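PDB 6DAU: spermidine N1-acetyltransferase from Vibrio cholerae O1 biovar El Tor, which catalyses transfer of an acetyl group from acetyl-CoA to the polyamines spermidine and spermine, as a twelve-subunit member of the GNAT acetyltransferase family. Local coordinates for residues G13-I18 with S29-E34; S110-N115 with K167-S172; L73-Y78 with K118-V123. The protein carries 2 engineered substitutions. One frame throughout, in Å; residues are numbered along the deposited sequence.

How the interactions relate
Going from the N terminus, interaction 1 comes first: it closes a short loop of ten residues, bringing the 29-34 hairpin segment back against helix 15-24. Interactions 2 and 3 follow, and their segments alternate along the chain (73-78, 110-115, 118-123, 167-172), so the two loops cross. Interaction 3 bridges strands 67-77 and 118-124 of the central sheet across the intervening strand 82-89, while interaction 2 ties the end of helix 98-112 to the C-terminal helix 165-168. These two meet directly, S110 and L114 packing on L73 and F111 on I119. Interaction 1 lies on the opposite side of the chain's centre from interaction 2 but reaches interaction 3 where the engineered Q33 packs on E75.

Interaction 1: G13-I18 with S29-E34. Engineered in segment 29-34: Q33 (natural residue Glu).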
loop_
_atom_site.group_PDB
_atom_site.type_symbol
_atom_site.label_atom_id
_atom_site.label_comp_id
_atom_site.label_asym_id
_atom_site.label_seq_id
_atom_site.Cartn_x
_atom_site.Cartn_y
_atom_site.Cartn_z
ATOM N N GLY C 13 -19.752 -13.486 15.219
ATOM C CA GLY C 13 -19.877 -14.772 15.949
ATOM C C GLY C 13 -20.896 -15.738 15.343
ATOM O O GLY C 13 -20.892 -16.895 15.674
ATOM N N ASP C 14 -21.775 -15.256 14.465
ATOM C CA ASP C 14 -22.794 -16.100 13.838
ATOM C C ASP C 14 -22.294 -16.799 12.569
ATOM O O ASP C 14 -23.021 -17.622 12.011
ATOM C CB ASP C 14 -24.028 -15.266 13.478
ATOM C CG ASP C 14 -24.661 -14.610 14.668
ATOM O OD1 ASP C 14 -24.806 -15.276 15.720
ATOM O OD2 ASP C 14 -25.041 -13.416 14.555
ATOM N N LEU C 15 -21.077 -16.477 12.109
ATOM C CA LEU C 15 -20.587 -17.016 10.824
ATOM C C LEU C 15 -20.490 -18.558 10.826
ATOM O O LEU C 15 -20.770 -19.215 9.810
ATOM C CB LEU C 15 -19.236 -16.396 10.438
ATOM C CG LEU C 15 -19.248 -14.874 10.090
ATOM C CD1 LEU C 15 -17.812 -14.415 9.803
ATOM C CD2 LEU C 15 -20.180 -14.539 8.924
ATOM N N ARG C 16 -20.118 -19.129 11.971
ATOM C CA ARG C 16 -20.025 -20.575 12.134
ATOM C C ARG C 16 -21.366 -21.235 11.805
ATOM O O ARG C 16 -21.443 -22.199 11.026
ATOM C CB ARG C 16 -19.638 -20.888 13.581
ATOM C CG ARG C 16 -19.091 -22.288 13.799
ATOM C CD ARG C 16 -17.584 -22.255 13.601
ATOM N NE ARG C 16 -17.238 -22.960 12.391
ATOM C CZ ARG C 16 -16.041 -22.981 11.820
ATOM N NH1 ARG C 16 -15.013 -22.298 12.322
ATOM N NH2 ARG C 16 -15.898 -23.696 10.718
ATOM N N PHE C 17 -22.419 -20.690 12.413
ATOM C CA PHE C 17 -23.774 -21.126 12.157
ATOM C C PHE C 17 -24.174 -20.993 10.669
ATOM O O PHE C 17 -24.711 -21.961 10.085
ATOM C CB PHE C 17 -24.725 -20.370 13.070
ATOM C CG PHE C 17 -26.168 -20.712 12.856
ATOM C CD1 PHE C 17 -26.629 -22.037 13.021
ATOM C CD2 PHE C 17 -27.088 -19.710 12.525
ATOM C CE1 PHE C 17 -27.965 -22.352 12.824
ATOM C CE2 PHE C 17 -28.420 -20.014 12.333
ATOM C CZ PHE C 17 -28.863 -21.328 12.490
ATOM N N ILE C 18 -23.891 -19.826 10.068
ATOM C CA ILE C 18 -24.120 -19.598 8.631
ATOM C C ILE C 18 -23.423 -20.673 7.816
ATOM O O ILE C 18 -24.012 -21.249 6.898
ATOM C CB ILE C 18 -23.597 -18.188 8.152
ATOM C CG1 ILE C 18 -24.404 -17.040 8.751
ATOM C CG2 ILE C 18 -23.581 -18.041 6.631
ATOM C CD1 ILE C 18 -25.854 -17.357 9.035
ATOM N N SER C 29 -22.768 -21.596 -2.227
ATOM C CA SER C 29 -23.064 -20.412 -1.433
ATOM C C SER C 29 -22.312 -19.166 -1.939
ATOM O O SER C 29 -21.170 -19.246 -2.449
ATOM C CB SER C 29 -22.672 -20.675 0.023
ATOM O OG SER C 29 -23.326 -21.823 0.476
ATOM N N TYR C 30 -22.966 -18.017 -1.748
ATOM C CA TYR C 30 -22.460 -16.706 -2.095
ATOM C C TYR C 30 -22.594 -15.754 -0.919
ATOM O O TYR C 30 -23.490 -15.896 -0.100
ATOM C CB TYR C 30 -23.183 -16.148 -3.339
ATOM C CG TYR C 30 -22.939 -16.996 -4.578
ATOM C CD1 TYR C 30 -23.720 -18.127 -4.850
ATOM C CD2 TYR C 30 -21.899 -16.680 -5.474
ATOM C CE1 TYR C 30 -23.443 -18.947 -5.950
ATOM C CE2 TYR C 30 -21.650 -17.456 -6.603
ATOM C CZ TYR C 30 -22.406 -18.591 -6.822
ATOM O OH TYR C 30 -22.142 -19.364 -7.927
ATOM N N TRP C 31 -21.673 -14.795 -0.835
ATOM C CA TRP C 31 -21.725 -13.727 0.175
ATOM C C TRP C 31 -21.502 -12.460 -0.627
ATOM O O TRP C 31 -20.429 -12.272 -1.193
ATOM C CB TRP C 31 -20.609 -13.890 1.222
ATOM C CG TRP C 31 -20.797 -13.062 2.439
ATOM C CD1 TRP C 31 -20.172 -11.852 2.742
ATOM C CD2 TRP C 31 -21.665 -13.348 3.541
ATOM N NE1 TRP C 31 -20.621 -11.390 3.963
ATOM C CE2 TRP C 31 -21.535 -12.281 4.470
ATOM C CE3 TRP C 31 -22.539 -14.409 3.834
ATOM C CZ2 TRP C 31 -22.252 -12.237 5.680
ATOM C CZ3 TRP C 31 -23.243 -14.392 5.065
ATOM C CH2 TRP C 31 -23.086 -13.306 5.968
ATOM N N PHE C 32 -22.532 -11.615 -0.716
ATOM C CA PHE C 32 -22.486 -10.406 -1.555
ATOM C C PHE C 32 -22.007 -10.747 -2.959
ATOM O O PHE C 32 -21.137 -10.076 -3.506
ATOM C CB PHE C 32 -21.667 -9.300 -0.898
ATOM C CG PHE C 32 -22.325 -8.723 0.334
ATOM C CD1 PHE C 32 -22.293 -9.410 1.558
ATOM C CD2 PHE C 32 -23.042 -7.509 0.250
ATOM C CE1 PHE C 32 -22.938 -8.885 2.691
ATOM C CE2 PHE C 32 -23.666 -6.981 1.376
ATOM C CZ PHE C 32 -23.633 -7.685 2.600
ATOM N N GLN C 33 -22.588 -11.815 -3.521
ATOM C CA GLN C 33 -22.309 -12.278 -4.897
ATOM C C GLN C 33 -20.920 -12.898 -5.068
ATOM O O GLN C 33 -20.529 -13.245 -6.175
ATOM C CB GLN C 33 -22.569 -11.158 -5.931
ATOM C CG GLN C 33 -23.983 -10.547 -5.932
ATOM C CD GLN C 33 -25.030 -11.407 -6.671
ATOM O OE1 GLN C 33 -25.636 -12.305 -6.069
ATOM N NE2 GLN C 33 -25.265 -11.112 -7.976
ATOM N N GLU C 34 -20.175 -13.058 -3.968
ATOM C CA GLU C 34 -18.862 -13.730 -4.035
ATOM C C GLU C 34 -19.020 -15.174 -3.544
ATOM O O GLU C 34 -19.588 -15.390 -2.475
ATOM C CB GLU C 34 -17.823 -12.957 -3.244
ATOM C CG GLU C 34 -17.794 -11.449 -3.610
ATOM C CD GLU C 34 -16.424 -10.832 -3.492
ATOM O OE1 GLU C 34 -15.543 -11.282 -4.215
ATOM O OE2 GLU C 34 -16.225 -9.901 -2.685
#
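L15 and I18, three residues apart and thus almost one turn of helix, both approach the six-membered ring of W31. Just before them, D14 offers its carbonyl oxygen to the backbone of I18 (I18 N to D14 O, 3.1 Å), and its carboxylate pairs with R8. Next along the segment, L15 reaches W31 with one methyl, CD2, which lies 4.3 Å from W31 CH2, at the far end of the indole. I18 makes the closer approach, its branch methyl CG2 standing 4.0 Å from CZ3 of W31. That methyl is trans to the amide nitrogen of I18, whereas CG1 takes the place beside the nitrogen (chi1 -67°), and the two side chains cross at about a right angle. Both methyls come to the ring obliquely, and the touching atoms are all carbon. W31 reaches this far because its first torsion, -166°, stretches the indole away from the strand toward the helix. The strand itself is held by a two-residue hairpin: W31 to E34 is a type I' turn, with F32 and the engineered Q33 at positive phi, sealed by W31 N to E34 O at 2.7 Å and E34 N to W31 O at 2.9 Å. In SpeG enzymes this region between the first two helices is thought to contribute to an allosteric polyamine site; here Y30, bonded through OH to N77 of the second subunit, places the hairpin at a subunit boundary. Within the fold the buried indole lies among L42 and L45 of helix 39-49 and Y36 of strand 34-36, R57 makes a cation-pi contact with it, and I18 continues onto L70 of strand 67-77.

Interaction 2: S110-N115 with K167-S172; sequences SFTILN and KYLNRS
F111 and Y168 form the tight part of this contact. Atom CD2 of the F111 ring sits 3.6 Å from Y168 CB, and the same CD2 is also 3.6 Å from Y168 CD2, so one flank of the phenyl nestles into the root of the tyrosine. The ring planes meet at 42° with centroids 5.6 Å apart, an oblique pair. Y168 has its ring trans to the amide nitrogen (chi1 167°), which swings it toward the helix carrying F111. That helix, 98-112, is the linking helix of the beta-alpha-beta crossover between strands 82-89 and 118-124 of the GNAT core; its last turn here meets the C-terminal helix 165-168, and I163 of strand 154-164 packs on both side chains. The outer side is looser, although L169 also packs on G153 of the third subunit. L169, where the chain leaves helical geometry, touches T112 through a methyl pair (L169 CD2 to T112 CG2, 4.1 Å). Its CD2 is the nearest side-chain atom to F111 CB, with L169 CD2 to F111 CB at 4.4 Å. OG1 of T112 is bonded to the D108 carbonyl, while CG2, beside the backbone N, faces L169. Beyond L169 the tail N170-S172 is exposed, as is K167.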
loop_
_atom_site.group_PDB
_atom_site.type_symbol
_atom_site.label_atom_id
_atom_site.label_comp_id
_atom_site.label_asym_id
_atom_site.label_seq_id
_atom_site.Cartn_x
_atom_site.Cartn_y
_atom_site.Cartn_z
ATOM N N SER C 110 -39.098 -5.956 5.845
ATOM C CA SER C 110 -38.958 -5.438 4.481
ATOM C C SER C 110 -39.900 -4.284 4.186
ATOM O O SER C 110 -39.493 -3.276 3.572
ATOM C CB SER C 110 -39.175 -6.547 3.456
ATOM O OG SER C 110 -38.256 -7.577 3.702
ATOM N N PHE C 111 -41.153 -4.429 4.643
ATOM C CA PHE C 111 -42.215 -3.519 4.214
ATOM C C PHE C 111 -42.565 -2.430 5.199
ATOM O O PHE C 111 -43.136 -1.419 4.800
ATOM C CB PHE C 111 -43.479 -4.309 3.855
ATOM C CG PHE C 111 -43.340 -5.149 2.614
ATOM C CD1 PHE C 111 -42.651 -4.672 1.489
ATOM C CD2 PHE C 111 -43.914 -6.431 2.563
ATOM C CE1 PHE C 111 -42.566 -5.443 0.335
ATOM C CE2 PHE C 111 -43.818 -7.200 1.405
ATOM C CZ PHE C 111 -43.166 -6.700 0.285
ATOM N N THR C 112 -42.245 -2.609 6.479
ATOM C CA THR C 112 -42.617 -1.593 7.480
ATOM C C THR C 112 -41.408 -0.803 7.946
ATOM O O THR C 112 -41.585 0.270 8.517
ATOM C CB THR C 112 -43.352 -2.164 8.740
ATOM O OG1 THR C 112 -42.452 -2.989 9.497
ATOM C CG2 THR C 112 -44.566 -2.982 8.355
ATOM N N ILE C 113 -40.200 -1.334 7.734
ATOM C CA ILE C 113 -38.966 -0.684 8.199
ATOM C C ILE C 113 -38.055 -0.269 7.026
ATOM O O ILE C 113 -37.673 0.897 6.948
ATOM C CB ILE C 113 -38.193 -1.541 9.228
ATOM C CG1 ILE C 113 -39.049 -1.713 10.507
ATOM C CG2 ILE C 113 -36.808 -0.950 9.551
ATOM C CD1 ILE C 113 -38.553 -2.771 11.468
ATOM N N LEU C 114 -37.719 -1.205 6.137
ATOM C CA LEU C 114 -36.908 -0.888 4.962
ATOM C C LEU C 114 -37.650 -0.124 3.885
ATOM O O LEU C 114 -37.023 0.473 3.011
ATOM C CB LEU C 114 -36.318 -2.144 4.311
ATOM C CG LEU C 114 -35.147 -2.841 5.011
ATOM C CD1 LEU C 114 -34.577 -3.872 4.043
ATOM C CD2 LEU C 114 -34.074 -1.849 5.432
ATOM N N ASN C 115 -38.988 -0.172 3.916
ATOM C CA ASN C 115 -39.807 0.547 2.952
ATOM C C ASN C 115 -39.547 0.052 1.509
ATOM O O ASN C 115 -39.495 0.839 0.575
ATOM C CB ASN C 115 -39.609 2.078 3.085
ATOM C CG ASN C 115 -40.667 2.875 2.352
ATOM O OD1 ASN C 115 -41.723 2.349 2.049
ATOM N ND2 ASN C 115 -40.392 4.169 2.083
ATOM N N LYS C 167 -49.980 -5.001 -0.959
ATOM C CA LYS C 167 -50.706 -6.199 -0.650
ATOM C C LYS C 167 -50.369 -6.800 0.686
ATOM O O LYS C 167 -51.239 -7.343 1.321
ATOM C CB LYS C 167 -50.531 -7.247 -1.715
ATOM C CG LYS C 167 -51.247 -8.522 -1.344
ATOM C CD LYS C 167 -50.973 -9.646 -2.315
ATOM C CE LYS C 167 -51.293 -10.979 -1.683
ATOM N NZ LYS C 167 -52.012 -11.846 -2.647
ATOM N N TYR C 168 -49.125 -6.722 1.135
ATOM C CA TYR C 168 -48.800 -7.293 2.429
ATOM C C TYR C 168 -49.293 -6.405 3.537
ATOM O O TYR C 168 -49.617 -6.878 4.601
ATOM C CB TYR C 168 -47.313 -7.578 2.605
ATOM C CG TYR C 168 -46.919 -7.864 4.038
ATOM C CD1 TYR C 168 -46.836 -9.152 4.519
ATOM C CD2 TYR C 168 -46.644 -6.846 4.901
ATOM C CE1 TYR C 168 -46.480 -9.412 5.824
ATOM C CE2 TYR C 168 -46.288 -7.090 6.205
ATOM C CZ TYR C 168 -46.209 -8.375 6.668
ATOM O OH TYR C 168 -45.856 -8.593 7.985
ATOM N N LEU C 169 -49.404 -5.113 3.279
ATOM C CA LEU C 169 -49.885 -4.183 4.285
ATOM C C LEU C 169 -51.401 -3.977 4.278
ATOM O O LEU C 169 -51.881 -2.976 4.805
ATOM C CB LEU C 169 -49.235 -2.831 4.104
ATOM C CG LEU C 169 -47.751 -2.761 4.345
ATOM C CD1 LEU C 169 -47.329 -1.329 4.561
ATOM C CD2 LEU C 169 -47.423 -3.602 5.549
ATOM N N ASN C 170 -52.138 -4.892 3.654
ATOM C CA ASN C 170 -53.586 -4.859 3.587
ATOM C C ASN C 170 -54.072 -6.152 4.198
ATOM O O ASN C 170 -55.028 -6.162 4.941
ATOM C CB ASN C 170 -54.050 -4.781 2.149
ATOM C CG ASN C 170 -53.877 -3.405 1.562
ATOM O OD1 ASN C 170 -53.403 -2.492 2.223
ATOM N ND2 ASN C 170 -54.231 -3.264 0.303
ATOM N N ARG C 171 -53.380 -7.234 3.874
ATOM C CA ARG C 171 -53.672 -8.560 4.387
ATOM C C ARG C 171 -53.901 -8.582 5.890
ATOM O O ARG C 171 -54.559 -9.472 6.390
ATOM C CB ARG C 171 -52.524 -9.497 4.062
ATOM C CG ARG C 171 -52.734 -10.316 2.818
ATOM C CD ARG C 171 -51.512 -11.150 2.511
ATOM N NE ARG C 171 -51.404 -12.304 3.384
ATOM C CZ ARG C 171 -51.811 -13.527 3.068
ATOM N NH1 ARG C 171 -52.357 -13.771 1.888
ATOM N NH2 ARG C 171 -51.658 -14.511 3.935
ATOM N N SER C 172 -53.328 -7.623 6.606
ATOM C CA SER C 172 -53.504 -7.500 8.058
ATOM C C SER C 172 -54.584 -6.502 8.511
ATOM O O SER C 172 -54.917 -6.452 9.694
ATOM C CB SER C 172 -52.158 -7.100 8.682
ATOM O OG SER C 172 -51.172 -8.084 8.426
#

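Interaction 3: L73-Y78 with K118-V123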
loop_
_atom_site.group_PDB
_atom_site.type_symbol
_atom_site.label_atom_id
_atom_site.label_comp_id
_atom_site.label_asym_id
_atom_site.label_seq_id
_atom_site.Cartn_x
_atom_site.Cartn_y
_atom_site.Cartn_z
ATOM N N LEU C 73 -32.034 -11.112 2.995
ATOM C CA LEU C 73 -32.441 -10.299 1.867
ATOM C C LEU C 73 -31.199 -9.987 1.057
ATOM O O LEU C 73 -30.200 -9.498 1.603
ATOM C CB LEU C 73 -33.098 -8.996 2.327
ATOM C CG LEU C 73 -34.353 -9.042 3.229
ATOM C CD1 LEU C 73 -34.742 -7.613 3.561
ATOM C CD2 LEU C 73 -35.487 -9.757 2.527
ATOM N N ILE C 74 -31.231 -10.322 -0.230
ATOM C CA ILE C 74 -30.121 -10.046 -1.125
ATOM C C ILE C 74 -30.588 -9.244 -2.336
ATOM O O ILE C 74 -31.798 -9.054 -2.515
ATOM C CB ILE C 74 -29.368 -11.341 -1.529
ATOM C CG1 ILE C 74 -30.181 -12.247 -2.463
ATOM C CG2 ILE C 74 -28.886 -12.101 -0.270
ATOM C CD1 ILE C 74 -29.356 -13.411 -3.036
ATOM N N GLU C 75 -29.639 -8.741 -3.137
ATOM C CA GLU C 75 -29.939 -7.951 -4.319
ATOM C C GLU C 75 -30.847 -6.781 -3.990
ATOM O O GLU C 75 -31.702 -6.443 -4.789
ATOM C CB GLU C 75 -30.630 -8.836 -5.399
ATOM C CG GLU C 75 -29.772 -10.023 -5.825
ATOM C CD GLU C 75 -29.107 -9.734 -7.151
ATOM O OE1 GLU C 75 -29.894 -9.612 -8.113
ATOM O OE2 GLU C 75 -27.850 -9.622 -7.298
ATOM N N ILE C 76 -30.664 -6.177 -2.818
ATOM C CA ILE C 76 -31.498 -5.048 -2.434
ATOM C C ILE C 76 -31.135 -3.877 -3.330
ATOM O O ILE C 76 -29.977 -3.467 -3.398
ATOM C CB ILE C 76 -31.340 -4.644 -0.951
ATOM C CG1 ILE C 76 -31.509 -5.882 -0.036
ATOM C CG2 ILE C 76 -32.343 -3.540 -0.617
ATOM C CD1 ILE C 76 -31.110 -5.602 1.397
ATOM N N ASN C 77 -32.129 -3.378 -4.050
ATOM C CA ASN C 77 -31.926 -2.230 -4.906
ATOM C C ASN C 77 -32.813 -1.102 -4.368
ATOM O O ASN C 77 -34.019 -1.277 -4.210
ATOM C CB ASN C 77 -32.308 -2.572 -6.345
ATOM C CG ASN C 77 -32.121 -1.413 -7.274
ATOM O OD1 ASN C 77 -32.772 -0.371 -7.147
ATOM N ND2 ASN C 77 -31.189 -1.561 -8.184
ATOM N N TYR C 78 -32.211 0.059 -4.108
ATOM C CA TYR C 78 -32.888 1.128 -3.393
ATOM C C TYR C 78 -33.535 2.133 -4.333
ATOM O O TYR C 78 -34.086 3.099 -3.869
ATOM C CB TYR C 78 -31.987 1.797 -2.338
ATOM C CG TYR C 78 -31.570 0.845 -1.209
ATOM C CD1 TYR C 78 -32.387 0.646 -0.084
ATOM C CD2 TYR C 78 -30.353 0.127 -1.284
ATOM C CE1 TYR C 78 -32.012 -0.231 0.939
ATOM C CE2 TYR C 78 -29.955 -0.735 -0.249
ATOM C CZ TYR C 78 -30.788 -0.921 0.831
ATOM O OH TYR C 78 -30.404 -1.822 1.810
ATOM N N LYS C 118 -41.194 -4.399 -3.317
ATOM C CA LYS C 118 -41.374 -5.738 -3.847
ATOM C C LYS C 118 -40.373 -6.688 -3.219
ATOM O O LYS C 118 -39.180 -6.379 -3.161
ATOM C CB LYS C 118 -41.250 -5.738 -5.377
ATOM C CG LYS C 118 -41.377 -7.108 -6.030
ATOM C CD LYS C 118 -41.507 -7.019 -7.556
ATOM C CE LYS C 118 -41.519 -8.425 -8.143
ATOM N NZ LYS C 118 -41.677 -8.402 -9.630
ATOM N N ILE C 119 -40.865 -7.831 -2.739
ATOM C CA ILE C 119 -40.007 -8.928 -2.322
ATOM C C ILE C 119 -40.298 -10.107 -3.239
ATOM O O ILE C 119 -41.472 -10.439 -3.462
ATOM C CB ILE C 119 -40.278 -9.334 -0.855
ATOM C CG1 ILE C 119 -39.843 -8.221 0.100
ATOM C CG2 ILE C 119 -39.600 -10.666 -0.497
ATOM C CD1 ILE C 119 -38.375 -7.857 0.053
ATOM N N TYR C 120 -39.251 -10.724 -3.798
ATOM C CA TYR C 120 -39.429 -11.947 -4.577
ATOM C C TYR C 120 -38.537 -13.070 -4.047
ATOM O O TYR C 120 -37.617 -12.823 -3.256
ATOM C CB TYR C 120 -39.180 -11.706 -6.076
ATOM C CG TYR C 120 -37.806 -11.176 -6.389
ATOM C CD1 TYR C 120 -37.552 -9.797 -6.357
ATOM C CD2 TYR C 120 -36.754 -12.042 -6.706
ATOM C CE1 TYR C 120 -36.267 -9.298 -6.624
ATOM C CE2 TYR C 120 -35.474 -11.548 -6.994
ATOM C CZ TYR C 120 -35.247 -10.177 -6.937
ATOM O OH TYR C 120 -33.991 -9.671 -7.194
ATOM N N LEU C 121 -38.804 -14.297 -4.493
ATOM C CA LEU C 121 -37.976 -15.455 -4.135
ATOM C C LEU C 121 -38.056 -16.482 -5.246
ATOM O O LEU C 121 -38.942 -16.411 -6.118
ATOM C CB LEU C 121 -38.438 -16.074 -2.801
ATOM C CG LEU C 121 -39.939 -16.484 -2.744
ATOM C CD1 LEU C 121 -40.202 -17.832 -3.396
ATOM C CD2 LEU C 121 -40.414 -16.519 -1.314
ATOM N N HIS C 122 -37.138 -17.436 -5.200
ATOM C CA HIS C 122 -37.094 -18.577 -6.088
ATOM C C HIS C 122 -37.398 -19.826 -5.269
ATOM O O HIS C 122 -36.948 -19.946 -4.130
ATOM C CB HIS C 122 -35.716 -18.719 -6.705
ATOM C CG HIS C 122 -35.337 -17.560 -7.564
ATOM N ND1 HIS C 122 -34.376 -16.652 -7.192
ATOM C CD2 HIS C 122 -35.828 -17.137 -8.760
ATOM C CE1 HIS C 122 -34.269 -15.731 -8.137
ATOM N NE2 HIS C 122 -35.130 -16.011 -9.104
ATOM N N VAL C 123 -38.186 -20.741 -5.831
ATOM C CA VAL C 123 -38.466 -22.003 -5.166
ATOM C C VAL C 123 -38.538 -23.105 -6.227
ATOM O O VAL C 123 -39.189 -22.947 -7.270
ATOM C CB VAL C 123 -39.723 -21.928 -4.232
ATOM C CG1 VAL C 123 -40.909 -21.329 -4.942
ATOM C CG2 VAL C 123 -40.091 -23.294 -3.672
HETATM O O HOH W 1 -33.839 -6.685 -6.442
#
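I119 and Y120 meet L73 and E75 by wholly different means, although they are neighbours on one strand of the mixed central sheet of the GNAT domain. I119 comes first: its terminal methyl CD1 lies 4.3 Å from L73 CD2, reaching past the intervening strand 82-89, the parallel neighbour of 118-124. The backbones stay well apart, L73 CA to I119 CA being 8.8 Å. S110 of helix 98-112 packs on both residues, which places this apolar pair on the helix-covered side of the sheet. Y120 then points to the other side, its CG lodged between N and the carbonyl carbon (chi1 58°), and stretches its phenol toward E75. There Y120 OH comes within 3.9 Å of E75 CB and 4.2 Å of E75 OE1, the carboxylate standing at 85° to the ring. E75 has positive phi (54°) at the corner of strand 67-77, and its carbonyl accepts from a water. The water donates to E75 O at 2.7 Å and bonds Y120 OH at 3.1 Å, lying in the ring plane at its edge. Chemically, the tyrosine is joined to the corner through one water and the backbone carbonyl, rather than by direct bonding to the nearby carboxylate.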